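PDB 5UR2: bifunctional protein PutA from Bdellovibrio bacteriovorus, which probably converts L-proline to L-glutamate in two oxidations, pairing a flavin-dependent proline dehydrogenase with an NAD+-dependent L-glutamate gamma-semialdehyde dehydrogenase in one chain. Local coordinates for residues E763-D766 with G767-S771; R795-D798 with R799-T803; K825-Y828 with D829-G833; E837-N841 with H842-F846; D864-G867 with D868-L871. One frame throughout, in Å; residues are numbered along the deposited sequence.

Interaction 1 (E763-D766 with G767-S771); sequences EAVD and GVIYS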
loop_
_atom_site.group_PDB
_atom_site.type_symbol
_atom_site.label_atom_id
_atom_site.label_comp_id
_atom_site.label_asym_id
_atom_site.label_seq_id
_atom_site.Cartn_x
_atom_site.Cartn_y
_atom_site.Cartn_z
ATOM N N GLU B 763 12.310 -31.170 15.894
ATOM C CA GLU B 763 11.618 -29.904 15.694
ATOM C C GLU B 763 10.119 -30.070 15.923
ATOM O O GLU B 763 9.481 -29.227 16.568
ATOM C CB GLU B 763 11.876 -29.380 14.281
ATOM C CG GLU B 763 13.320 -29.344 13.833
ATOM C CD GLU B 763 13.997 -28.030 14.113
ATOM O OE1 GLU B 763 13.298 -27.000 14.203
ATOM O OE2 GLU B 763 15.235 -28.024 14.238
ATOM N N ALA B 764 9.545 -31.162 15.413
ATOM C CA ALA B 764 8.094 -31.321 15.450
ATOM C C ALA B 764 7.583 -31.407 16.881
ATOM O O ALA B 764 6.629 -30.709 17.249
ATOM C CB ALA B 764 7.677 -32.553 14.646
ATOM N N VAL B 765 8.218 -32.242 17.715
ATOM C CA VAL B 765 7.746 -32.404 19.092
ATOM C C VAL B 765 7.896 -31.099 19.864
ATOM O O VAL B 765 6.970 -30.651 20.553
ATOM C CB VAL B 765 8.482 -33.559 19.799
ATOM C CG1 VAL B 765 8.164 -33.535 21.299
ATOM C CG2 VAL B 765 8.050 -34.880 19.216
ATOM N N ASP B 766 9.068 -30.472 19.767
ATOM C CA ASP B 766 9.256 -29.205 20.454
ATOM C C ASP B 766 8.232 -28.169 19.994
ATOM O O ASP B 766 7.590 -27.513 20.819
ATOM C CB ASP B 766 10.677 -28.698 20.245
ATOM C CG ASP B 766 11.010 -27.554 21.174
ATOM O OD1 ASP B 766 11.119 -27.797 22.396
ATOM O OD2 ASP B 766 11.152 -26.415 20.684
ATOM N N GLY B 767 8.036 -28.034 18.679
ATOM C CA GLY B 767 7.082 -27.048 18.188
ATOM C C GLY B 767 5.654 -27.320 18.641
ATOM O O GLY B 767 4.933 -26.399 19.037
ATOM N N VAL B 768 5.232 -28.588 18.618
ATOM C CA VAL B 768 3.857 -28.903 19.007
ATOM C C VAL B 768 3.648 -28.709 20.515
ATOM O O VAL B 768 2.619 -28.163 20.952
ATOM C CB VAL B 768 3.494 -30.319 18.533
ATOM C CG1 VAL B 768 2.239 -30.793 19.196
ATOM C CG2 VAL B 768 3.321 -30.329 17.024
ATOM N N ILE B 769 4.610 -29.141 21.335
ATOM C CA ILE B 769 4.487 -28.958 22.785
ATOM C C ILE B 769 4.298 -27.484 23.120
ATOM O O ILE B 769 3.354 -27.107 23.828
ATOM C CB ILE B 769 5.705 -29.548 23.527
ATOM C CG1 ILE B 769 5.666 -31.066 23.489
ATOM C CG2 ILE B 769 5.707 -29.134 24.994
ATOM C CD1 ILE B 769 4.556 -31.635 24.351
ATOM N N TYR B 770 5.167 -26.621 22.592
ATOM C CA TYR B 770 5.040 -25.212 22.937
ATOM C C TYR B 770 3.785 -24.606 22.330
ATOM O O TYR B 770 3.104 -23.806 22.985
ATOM C CB TYR B 770 6.282 -24.407 22.527
ATOM C CG TYR B 770 6.068 -22.943 22.835
ATOM C CD1 TYR B 770 5.944 -22.520 24.144
ATOM C CD2 TYR B 770 5.918 -21.988 21.812
ATOM C CE1 TYR B 770 5.711 -21.189 24.453
ATOM C CE2 TYR B 770 5.696 -20.650 22.112
ATOM C CZ TYR B 770 5.582 -20.260 23.447
ATOM O OH TYR B 770 5.344 -18.947 23.800
ATOM N N SER B 771 3.440 -24.989 21.097
ATOM C CA SER B 771 2.217 -24.465 20.473
ATOM C C SER B 771 0.955 -24.896 21.224
ATOM O O SER B 771 -0.044 -24.156 21.252
ATOM C CB SER B 771 2.137 -24.904 19.006
ATOM O OG SER B 771 3.193 -24.366 18.214
#

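Interaction 2 (R795-D798 with R799-T803); sequences RFVD and RLVET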
loop_
_atom_site.group_PDB
_atom_site.type_symbol
_atom_site.label_atom_id
_atom_site.label_comp_id
_atom_site.label_asym_id
_atom_site.label_seq_id
_atom_site.Cartn_x
_atom_site.Cartn_y
_atom_site.Cartn_z
ATOM N N ARG B 795 6.004 -43.299 16.428
ATOM C CA ARG B 795 7.235 -42.630 16.853
ATOM C C ARG B 795 6.960 -41.228 17.398
ATOM O O ARG B 795 7.473 -40.842 18.456
ATOM C CB ARG B 795 8.214 -42.568 15.680
ATOM C CG ARG B 795 9.029 -43.828 15.458
ATOM C CD ARG B 795 9.771 -43.756 14.128
ATOM N NE ARG B 795 8.856 -44.000 13.011
ATOM C CZ ARG B 795 9.002 -43.494 11.790
ATOM N NH1 ARG B 795 10.025 -42.690 11.523
ATOM N NH2 ARG B 795 8.115 -43.779 10.843
ATOM N N PHE B 796 6.166 -40.445 16.672
ATOM C CA PHE B 796 5.917 -39.071 17.083
ATOM C C PHE B 796 5.143 -39.020 18.391
ATOM O O PHE B 796 5.502 -38.271 19.305
ATOM C CB PHE B 796 5.159 -38.330 15.986
ATOM C CG PHE B 796 4.653 -36.997 16.417
ATOM C CD1 PHE B 796 5.487 -35.898 16.417
ATOM C CD2 PHE B 796 3.340 -36.839 16.822
ATOM C CE1 PHE B 796 5.025 -34.658 16.814
ATOM C CE2 PHE B 796 2.881 -35.606 17.216
ATOM C CZ PHE B 796 3.728 -34.516 17.210
ATOM N N VAL B 797 4.074 -39.808 18.494
ATOM C CA VAL B 797 3.219 -39.765 19.675
ATOM C C VAL B 797 3.973 -40.254 20.907
ATOM O O VAL B 797 3.793 -39.719 22.009
ATOM C CB VAL B 797 1.926 -40.564 19.410
ATOM C CG1 VAL B 797 1.172 -40.832 20.684
ATOM C CG2 VAL B 797 1.045 -39.785 18.462
ATOM N N ASP B 798 4.838 -41.261 20.753
ATOM C CA ASP B 798 5.619 -41.705 21.909
ATOM C C ASP B 798 6.506 -40.572 22.430
ATOM O O ASP B 798 6.524 -40.294 23.632
ATOM C CB ASP B 798 6.457 -42.941 21.566
ATOM C CG ASP B 798 7.377 -43.383 22.725
ATOM O OD1 ASP B 798 6.862 -43.926 23.730
ATOM O OD2 ASP B 798 8.615 -43.191 22.636
ATOM N N ARG B 799 7.216 -39.873 21.538
ATOM C CA ARG B 799 8.072 -38.777 22.000
ATOM C C ARG B 799 7.251 -37.601 22.522
ATOM O O ARG B 799 7.656 -36.941 23.487
ATOM C CB ARG B 799 8.995 -38.318 20.882
ATOM C CG ARG B 799 10.046 -39.337 20.482
ATOM C CD ARG B 799 11.109 -38.653 19.628
ATOM N NE ARG B 799 12.003 -37.792 20.407
ATOM C CZ ARG B 799 12.859 -36.928 19.865
ATOM N NH1 ARG B 799 12.919 -36.795 18.544
ATOM N NH2 ARG B 799 13.651 -36.191 20.636
ATOM N N LEU B 800 6.093 -37.330 21.901
ATOM C CA LEU B 800 5.211 -36.263 22.368
ATOM C C LEU B 800 4.750 -36.521 23.796
ATOM O O LEU B 800 4.785 -35.623 24.645
ATOM C CB LEU B 800 3.995 -36.137 21.443
ATOM C CG LEU B 800 3.028 -34.999 21.805
ATOM C CD1 LEU B 800 3.614 -33.628 21.448
ATOM C CD2 LEU B 800 1.617 -35.188 21.191
ATOM N N VAL B 801 4.292 -37.749 24.064
ATOM C CA VAL B 801 3.812 -38.114 25.394
ATOM C C VAL B 801 4.947 -38.043 26.412
ATOM O O VAL B 801 4.788 -37.497 27.510
ATOM C CB VAL B 801 3.167 -39.513 25.356
ATOM C CG1 VAL B 801 2.935 -40.056 26.776
ATOM C CG2 VAL B 801 1.857 -39.458 24.582
ATOM N N GLU B 802 6.108 -38.606 26.070
ATOM C CA GLU B 802 7.230 -38.554 26.999
ATOM C C GLU B 802 7.681 -37.122 27.251
ATOM O O GLU B 802 8.042 -36.776 28.378
ATOM C CB GLU B 802 8.391 -39.397 26.476
ATOM C CG GLU B 802 8.100 -40.887 26.510
ATOM C CD GLU B 802 7.758 -41.392 27.906
ATOM O OE1 GLU B 802 8.412 -40.965 28.882
ATOM O OE2 GLU B 802 6.800 -42.188 28.031
ATOM N N THR B 803 7.648 -36.265 26.221
ATOM C CA THR B 803 8.045 -34.875 26.433
ATOM C C THR B 803 7.002 -34.146 27.270
ATOM O O THR B 803 7.347 -33.368 28.168
ATOM C CB THR B 803 8.254 -34.156 25.092
ATOM O OG1 THR B 803 9.276 -34.804 24.339
ATOM C CG2 THR B 803 8.688 -32.717 25.317
#

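Interaction 3 (K825-Y828 with D829-G833); sequences KEAY and DRILG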
loop_
_atom_site.group_PDB
_atom_site.type_symbol
_atom_site.label_atom_id
_atom_site.label_comp_id
_atom_site.label_asym_id
_atom_site.label_seq_id
_atom_site.Cartn_x
_atom_site.Cartn_y
_atom_site.Cartn_z
ATOM N N LYS B 825 -11.976 -19.330 37.568
ATOM C CA LYS B 825 -12.655 -20.555 37.986
ATOM C C LYS B 825 -13.633 -21.051 36.918
ATOM O O LYS B 825 -13.767 -22.262 36.706
ATOM C CB LYS B 825 -13.357 -20.332 39.325
ATOM C CG LYS B 825 -13.893 -21.624 39.957
ATOM C CD LYS B 825 -14.479 -21.380 41.318
ATOM C CE LYS B 825 -14.998 -22.681 41.941
ATOM N NZ LYS B 825 -15.937 -23.454 41.065
ATOM N N GLU B 826 -14.324 -20.131 36.238
ATOM C CA GLU B 826 -15.198 -20.516 35.132
ATOM C C GLU B 826 -14.436 -21.286 34.054
ATOM O O GLU B 826 -14.884 -22.337 33.590
ATOM C CB GLU B 826 -15.862 -19.281 34.524
ATOM C CG GLU B 826 -16.753 -19.633 33.342
ATOM C CD GLU B 826 -17.324 -18.423 32.619
ATOM O OE1 GLU B 826 -17.166 -17.293 33.120
ATOM O OE2 GLU B 826 -17.914 -18.611 31.532
ATOM N N ALA B 827 -13.295 -20.757 33.614
ATOM C CA ALA B 827 -12.522 -21.465 32.599
ATOM C C ALA B 827 -12.034 -22.807 33.129
ATOM O O ALA B 827 -12.121 -23.828 32.439
ATOM C CB ALA B 827 -11.341 -20.604 32.143
ATOM N N TYR B 828 -11.540 -22.820 34.366
ATOM C CA TYR B 828 -11.098 -24.061 34.988
ATOM C C TYR B 828 -12.200 -25.117 34.958
ATOM O O TYR B 828 -11.994 -26.231 34.467
ATOM C CB TYR B 828 -10.655 -23.777 36.423
ATOM C CG TYR B 828 -10.177 -24.998 37.198
ATOM C CD1 TYR B 828 -8.861 -25.447 37.082
ATOM C CD2 TYR B 828 -11.038 -25.697 38.039
ATOM C CE1 TYR B 828 -8.418 -26.545 37.787
ATOM C CE2 TYR B 828 -10.602 -26.807 38.752
ATOM C CZ TYR B 828 -9.288 -27.224 38.611
ATOM O OH TYR B 828 -8.828 -28.316 39.294
ATOM N N ASP B 829 -13.384 -24.780 35.480
ATOM C CA ASP B 829 -14.470 -25.760 35.529
ATOM C C ASP B 829 -14.907 -26.182 34.133
ATOM O O ASP B 829 -15.217 -27.355 33.899
ATOM C CB ASP B 829 -15.656 -25.212 36.329
ATOM C CG ASP B 829 -15.351 -25.097 37.822
ATOM O OD1 ASP B 829 -14.478 -25.821 38.326
ATOM O OD2 ASP B 829 -15.968 -24.271 38.499
ATOM N N ARG B 830 -14.970 -25.232 33.198
ATOM C CA ARG B 830 -15.346 -25.571 31.832
ATOM C C ARG B 830 -14.348 -26.552 31.220
ATOM O O ARG B 830 -14.736 -27.550 30.599
ATOM C CB ARG B 830 -15.445 -24.291 30.999
ATOM C CG ARG B 830 -15.719 -24.520 29.534
ATOM C CD ARG B 830 -15.738 -23.210 28.743
ATOM N NE ARG B 830 -14.461 -22.493 28.759
ATOM C CZ ARG B 830 -13.372 -22.903 28.116
ATOM N NH1 ARG B 830 -13.400 -24.029 27.419
ATOM N NH2 ARG B 830 -12.254 -22.192 28.166
ATOM N N ILE B 831 -13.055 -26.293 31.414
ATOM C CA ILE B 831 -12.027 -27.130 30.812
ATOM C C ILE B 831 -12.024 -28.522 31.430
ATOM O O ILE B 831 -11.947 -29.529 30.715
ATOM C CB ILE B 831 -10.656 -26.451 30.942
ATOM C CG1 ILE B 831 -10.632 -25.168 30.095
ATOM C CG2 ILE B 831 -9.559 -27.418 30.500
ATOM C CD1 ILE B 831 -9.464 -24.259 30.418
ATOM N N LEU B 832 -12.108 -28.614 32.760
ATOM C CA LEU B 832 -12.180 -29.934 33.383
ATOM C C LEU B 832 -13.428 -30.694 32.944
ATOM O O LEU B 832 -13.418 -31.929 32.890
ATOM C CB LEU B 832 -12.140 -29.822 34.907
ATOM C CG LEU B 832 -10.779 -30.076 35.550
ATOM C CD1 LEU B 832 -9.780 -29.012 35.159
ATOM C CD2 LEU B 832 -10.894 -30.232 37.063
ATOM N N GLY B 833 -14.519 -29.982 32.661
ATOM C CA GLY B 833 -15.690 -30.654 32.127
ATOM C C GLY B 833 -15.454 -31.224 30.739
ATOM O O GLY B 833 -15.843 -32.360 30.452
HETATM O O HOH W 1 -13.766 -25.579 40.915
#

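Interaction 4 (E837-N841 with H842-F846); sequences EAEKN and HKLLF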
loop_
_atom_site.group_PDB
_atom_site.type_symbol
_atom_site.label_atom_id
_atom_site.label_comp_id
_atom_site.label_asym_id
_atom_site.label_seq_id
_atom_site.Cartn_x
_atom_site.Cartn_y
_atom_site.Cartn_z
ATOM N N GLU B 837 -15.740 -35.146 29.754
ATOM C CA GLU B 837 -16.553 -35.659 28.655
ATOM C C GLU B 837 -15.685 -36.402 27.650
ATOM O O GLU B 837 -16.014 -37.519 27.238
ATOM C CB GLU B 837 -17.314 -34.514 27.976
ATOM N N ALA B 838 -14.534 -35.826 27.301
ATOM C CA ALA B 838 -13.672 -36.438 26.300
ATOM C C ALA B 838 -13.112 -37.777 26.770
ATOM O O ALA B 838 -12.900 -38.679 25.950
ATOM C CB ALA B 838 -12.535 -35.479 25.948
ATOM N N GLU B 839 -12.878 -37.938 28.077
ATOM C CA GLU B 839 -12.393 -39.221 28.575
ATOM C C GLU B 839 -13.412 -40.333 28.401
ATOM O O GLU B 839 -13.037 -41.507 28.439
ATOM C CB GLU B 839 -11.994 -39.116 30.041
ATOM C CG GLU B 839 -10.682 -38.386 30.241
ATOM C CD GLU B 839 -10.173 -38.495 31.660
ATOM O OE1 GLU B 839 -9.786 -39.616 32.076
ATOM O OE2 GLU B 839 -10.179 -37.462 32.363
ATOM N N LYS B 840 -14.691 -39.996 28.253
ATOM C CA LYS B 840 -15.698 -41.015 28.006
ATOM C C LYS B 840 -15.760 -41.426 26.546
ATOM O O LYS B 840 -16.353 -42.462 26.237
ATOM C CB LYS B 840 -17.064 -40.523 28.486
ATOM C CG LYS B 840 -17.093 -40.234 29.978
ATOM C CD LYS B 840 -18.420 -39.648 30.398
ATOM C CE LYS B 840 -18.478 -39.427 31.900
ATOM N NZ LYS B 840 -19.839 -38.964 32.328
ATOM N N ASN B 841 -15.186 -40.630 25.643
ATOM C CA ASN B 841 -15.294 -40.870 24.211
ATOM C C ASN B 841 -13.980 -41.220 23.532
ATOM O O ASN B 841 -14.011 -41.846 22.474
ATOM C CB ASN B 841 -15.889 -39.649 23.488
ATOM C CG ASN B 841 -17.330 -39.361 23.887
ATOM O OD1 ASN B 841 -18.153 -40.261 23.969
ATOM N ND2 ASN B 841 -17.632 -38.099 24.134
ATOM N N HIS B 842 -12.835 -40.824 24.084
ATOM C CA HIS B 842 -11.588 -40.956 23.344
ATOM C C HIS B 842 -10.487 -41.510 24.237
ATOM O O HIS B 842 -10.489 -41.320 25.456
ATOM C CB HIS B 842 -11.139 -39.607 22.751
ATOM C CG HIS B 842 -12.232 -38.871 22.034
ATOM N ND1 HIS B 842 -12.976 -39.441 21.021
ATOM C CD2 HIS B 842 -12.694 -37.604 22.175
ATOM C CE1 HIS B 842 -13.862 -38.562 20.582
ATOM N NE2 HIS B 842 -13.708 -37.440 21.264
ATOM N N LYS B 843 -9.535 -42.187 23.597
ATOM C CA LYS B 843 -8.393 -42.753 24.299
ATOM C C LYS B 843 -7.541 -41.648 24.903
ATOM O O LYS B 843 -7.128 -40.716 24.207
ATOM C CB LYS B 843 -7.552 -43.598 23.342
ATOM C CG LYS B 843 -6.279 -44.189 23.957
ATOM C CD LYS B 843 -5.489 -44.987 22.918
ATOM C CE LYS B 843 -4.290 -45.675 23.533
ATOM N NZ LYS B 843 -3.909 -46.902 22.777
ATOM N N LEU B 844 -7.303 -41.741 26.208
ATOM C CA LEU B 844 -6.470 -40.776 26.908
ATOM C C LEU B 844 -5.013 -41.216 26.809
ATOM O O LEU B 844 -4.648 -42.272 27.334
ATOM C CB LEU B 844 -6.907 -40.648 28.367
ATOM C CG LEU B 844 -6.028 -39.661 29.138
ATOM C CD1 LEU B 844 -6.224 -38.285 28.559
ATOM C CD2 LEU B 844 -6.320 -39.678 30.636
ATOM N N LEU B 845 -4.177 -40.402 26.150
ATOM C CA LEU B 845 -2.756 -40.718 26.016
ATOM C C LEU B 845 -1.926 -40.184 27.170
ATOM O O LEU B 845 -0.875 -40.750 27.467
ATOM C CB LEU B 845 -2.169 -40.175 24.701
ATOM C CG LEU B 845 -2.668 -40.799 23.396
ATOM C CD1 LEU B 845 -2.029 -40.133 22.202
ATOM C CD2 LEU B 845 -2.453 -42.321 23.376
ATOM N N PHE B 846 -2.355 -39.096 27.810
ATOM C CA PHE B 846 -1.555 -38.476 28.856
ATOM C C PHE B 846 -2.376 -37.422 29.586
ATOM O O PHE B 846 -3.071 -36.620 28.951
ATOM C CB PHE B 846 -0.297 -37.836 28.268
ATOM C CG PHE B 846 0.411 -36.918 29.213
ATOM C CD1 PHE B 846 1.148 -37.428 30.275
ATOM C CD2 PHE B 846 0.345 -35.539 29.040
ATOM C CE1 PHE B 846 1.819 -36.577 31.150
ATOM C CE2 PHE B 846 1.011 -34.682 29.906
ATOM C CZ PHE B 846 1.752 -35.202 30.965
#

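Interaction 5 (D864-G867 with D868-L871); sequences DVPG and DAKL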
loop_
_atom_site.group_PDB
_atom_site.type_symbol
_atom_site.label_atom_id
_atom_site.label_comp_id
_atom_site.label_asym_id
_atom_site.label_seq_id
_atom_site.Cartn_x
_atom_site.Cartn_y
_atom_site.Cartn_z
ATOM N N ASP B 864 -6.063 -40.867 18.620
ATOM C CA ASP B 864 -7.000 -41.433 17.643
ATOM C C ASP B 864 -8.358 -40.744 17.696
ATOM O O ASP B 864 -9.400 -41.390 17.599
ATOM C CB ASP B 864 -7.166 -42.945 17.830
ATOM C CG ASP B 864 -6.072 -43.737 17.152
ATOM O OD1 ASP B 864 -5.994 -43.671 15.908
ATOM O OD2 ASP B 864 -5.305 -44.435 17.846
ATOM N N VAL B 865 -8.346 -39.426 17.843
ATOM C CA VAL B 865 -9.594 -38.658 17.868
ATOM C C VAL B 865 -10.125 -38.544 16.442
ATOM O O VAL B 865 -9.355 -38.201 15.528
ATOM C CB VAL B 865 -9.366 -37.276 18.479
ATOM C CG1 VAL B 865 -10.681 -36.506 18.613
ATOM C CG2 VAL B 865 -8.670 -37.394 19.831
ATOM N N PRO B 866 -11.402 -38.845 16.203
ATOM C CA PRO B 866 -11.960 -38.624 14.866
ATOM C C PRO B 866 -11.941 -37.140 14.525
ATOM O O PRO B 866 -12.136 -36.279 15.386
ATOM C CB PRO B 866 -13.397 -39.163 14.979
ATOM C CG PRO B 866 -13.344 -40.162 16.111
ATOM C CD PRO B 866 -12.335 -39.560 17.092
ATOM N N GLY B 867 -11.705 -36.849 13.244
ATOM C CA GLY B 867 -11.597 -35.466 12.810
ATOM C C GLY B 867 -12.871 -34.674 13.016
ATOM O O GLY B 867 -12.824 -33.453 13.186
ATOM N N ASP B 868 -14.019 -35.346 13.023
ATOM C CA ASP B 868 -15.297 -34.669 13.163
ATOM C C ASP B 868 -15.817 -34.668 14.596
ATOM O O ASP B 868 -16.895 -34.123 14.846
ATOM C CB ASP B 868 -16.325 -35.313 12.227
ATOM C CG ASP B 868 -16.657 -36.762 12.608
ATOM O OD1 ASP B 868 -15.991 -37.342 13.496
ATOM O OD2 ASP B 868 -17.577 -37.338 11.988
ATOM N N ALA B 869 -15.053 -35.212 15.543
ATOM C CA ALA B 869 -15.464 -35.237 16.941
ATOM C C ALA B 869 -15.533 -33.826 17.522
ATOM O O ALA B 869 -14.781 -32.923 17.130
ATOM C CB ALA B 869 -14.485 -36.072 17.771
ATOM N N LYS B 870 -16.432 -33.657 18.497
ATOM C CA LYS B 870 -16.582 -32.362 19.150
ATOM C C LYS B 870 -15.251 -31.870 19.712
ATOM O O LYS B 870 -14.903 -30.688 19.575
ATOM C CB LYS B 870 -17.652 -32.456 20.237
ATOM C CG LYS B 870 -17.918 -31.161 21.001
ATOM C CD LYS B 870 -18.844 -31.432 22.204
ATOM C CE LYS B 870 -19.223 -30.159 22.956
ATOM N NZ LYS B 870 -20.192 -30.457 24.057
ATOM N N LEU B 871 -14.476 -32.774 20.316
ATOM C CA LEU B 871 -13.173 -32.404 20.859
ATOM C C LEU B 871 -12.270 -31.810 19.792
ATOM O O LEU B 871 -11.441 -30.945 20.097
ATOM C CB LEU B 871 -12.504 -33.623 21.499
ATOM C CG LEU B 871 -11.077 -33.448 22.014
ATOM C CD1 LEU B 871 -11.024 -32.470 23.165
ATOM C CD2 LEU B 871 -10.522 -34.786 22.451
#

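Interaction 1 (E763-D766 with G767-S771)
Val765 and Ile769 lie one helical turn apart on the same flank of helix 761-773, their side chains side by side and pointing the same way. Val765 CG1 sits 4.1 Å from Ile769 CG1. That methylene also comes within 3.2 Å of Val765 O, because Ile769 turns CG1 away from its own carbonyl carbon (chi1 -72°) and back along the preceding turn. Val768 repeats the pattern on the next flank, with its CG2 3.3 Å from Ala764 O. The ladder beneath is regular: Gly767 N to Glu763 O is 2.8 Å, and Tyr770 N reaches Asp766 O in an almost straight bond of 3.1 Å. Further along, Gly767 O is gripped twice by Ser771, whose N and OG reach it from opposite faces of the carbonyl plane, OG at 2.8 Å. Tyr770, with its ring swung anti to the backbone N (chi1 177°), leads away from this ladder, and its OH bonds to Glu589. The helix is the crossover of a beta-alpha-beta unit between the parallel strands 751-755 and 783-789. Val768 rests on Val786 of the latter, while Val765 and Ile769 face helix 790-806 and Ala764 meets Phe908 of strand 901-908.

Interaction 2 (R795-D798 with R799-T803)
Arg799 starts its path against the turn that holds Arg795. Its CB lies 3.8 Å from Arg795 O, and CG draws slightly nearer at 3.6 Å, while Arg799 N donates to the same oxygen over 3.2 Å. At CD the chain bends, the rotation about CG-CD (chi3 74°) turning its end off the helix. There NE forms a salt bridge with Glu154 of helix 152-173, in the proline dehydrogenase part, NH2 another with Asp762, and NH1 a long, weak ion pair with Glu147. The neighbouring Asp798 keeps its carboxylate well apart from this cluster. On the other flanks the contact is apolar. Leu800 CD2 approaches the Phe796 ring obliquely, 4.2 Å from CE2, and Val801 CG2 passes Val797 CG1 at a slant, with 3.2 Å from that CG2 to Val797 O. Thr803 folds its hydroxyl back onto Arg799 O, which thereby accepts from both Thr803 OG1, at 2.8 Å, and Thr803 N. Glu802 turns its carboxylate to Lys805. The chemistry is thus divided, hydrocarbon on one side of helix 790-806 and charge on the other, where the salt bridges to Glu154 and Asp762 balance the charge of Arg799 and hold its guanidinium in place.

Interaction 3 (K825-Y828 with D829-G833)
Residues 825-828 and 829-833 form the opening turns of helix 825-841, and four i to i+4 backbone bonds run between them, beginning with Asp829 N to Lys825 O at 2.8 Å. The straightest joins Leu832 N to Tyr828 O, with an N-H...O angle of 175°. Just ahead of the helix, Asp824 accepts from Ala827 N through OD1. Among the side chains, Lys825 runs out extended and bends only at its last torsion (chi4 -52°), which brings NZ over to Asp829. The resulting salt bridge is short, 2.7 Å from Lys825 NZ to Asp829 OD2, and uses the syn lone pair of that oxygen. A water spans the two groups as well, accepting from Lys825 NZ and donating to Asp829 OD1 at 2.7 Å, so both carboxylate oxygens are engaged. Asp829 OD1 also lies at the edge of the Tyr828 ring, 3.5 Å from Tyr828 CD2, the carboxylate turned 64° from the ring plane. One face of that ring is taken by Leu832: CD1 stands over it in a CH-pi contact, 4.0 Å from the centroid, while CD2 lies 3.6 Å from Tyr828 OH. On the buried flank Ile831 CG1 packs 3.1 Å from Ala827 O. Arg830 is directed elsewhere, its NH1 donating to Ile876 O. Lysine and aspartate thus neutralise each other at the exposed surface, with the water sharing in the pairing; the ion pair probably favours the charged form of both, and beside it the tyrosine-leucine contact is apolar, largely van der Waals in kind.

Interaction 4 (E837-N841 with H842-F846)
A switch in backbone torsion between Asn841 and His842 makes this contact: Asn841 is still near the helical region, whereas His842 is extended, with psi 153°. The imidazole of His842 has CG anti to the carbonyl carbon (chi1 -48°), which folds the ring back over the preceding residue. Asn841 CB therefore stands over the centre of one ring face, 3.7 Å from the centroid and only 9° off the normal, a CH-pi contact between sequence neighbours. Ala838 O accepts from both Asn841 N, at 3.0 Å, and His842 N, at 2.8 Å. The bond to His842 is short but bent. Ala838 CB also comes to 4.3 Å from His842 CD2. A second contact spans five residues: Glu839 extends beyond CG until OE1 lies 3.8 Å from Leu844 CD2, while its OE2 is held in a salt bridge by Lys847. Leu844 and Ala838 both pack on Phe862 of strand 860-863, and Leu845 packs on Val797 and Val801 of helix 790-806. What results is a short helix-to-strand connection around His842, leading from helix 825-841 to strand 843-847. That strand pairs antiparallel with 860-863, and Leu845 and Phe846, both opposite Ile861, form a classic beta bulge in the mixed sheet of the aldehyde dehydrogenase part.

Interaction 5 (D864-G867 with D868-L871)
Val865 and Ala869 meet across a type I beta turn, and here the packing is close: Val865 CG1 lies 3.9 Å from Ala869 CB, a methyl that also touches Pro866 CD at 4.2 Å. The other valine branch, CG2, serves Leu871, reaching its CD2 at 4.1 Å with the two side chains crossing at about a right angle. Val865 can do both because its branches are divided, CG1 anti to the backbone N (chi1 -175°) and CG2 anti to the carbonyl carbon. The turn is closed by Ala869 N donating to Pro866 O over 3.1 Å; the donor stands well above the carbonyl plane, 64° out of it. The outer side is looser and polar. Asp868, at the third position of the turn, is exposed, and its OD1 lies 3.5 Å from Pro866 CB. Pro866 is exposed too. Gly867 O at the turn's corner accepts from Gln873 NE2. The stretch links strand 860-863 to strand 880-886: Val865 still bonds through its backbone to Val883 and packs on Ala882, and Asp864 salt-bridges Arg885. Leu871 rests on Val880 and Ala882, while Pro866, Ala869 and Leu871 together pack against His842, which follows helix 825-841.

In the fold
Each contact lies within one continuous stretch, so none closes more than a helical turn or a short bend; they follow one another along the chain, and none nests in or crosses another. Interaction 1 comes first, on the crossover helix 761-773, and interaction 2 lies against it on helix 790-806, with Ile769 and Val768 meeting Leu800. Interactions 3 and 4 share helix 825-841, one near its start and the other where the chain leads on to strand 843-847. Leu845 of interaction 4 returns to Val797 of interaction 2, and interaction 5, after strand 860-863, meets interaction 4 through His842. Together they tie these helices and the turn after strand 860-863 to one sheet of the aldehyde dehydrogenase part.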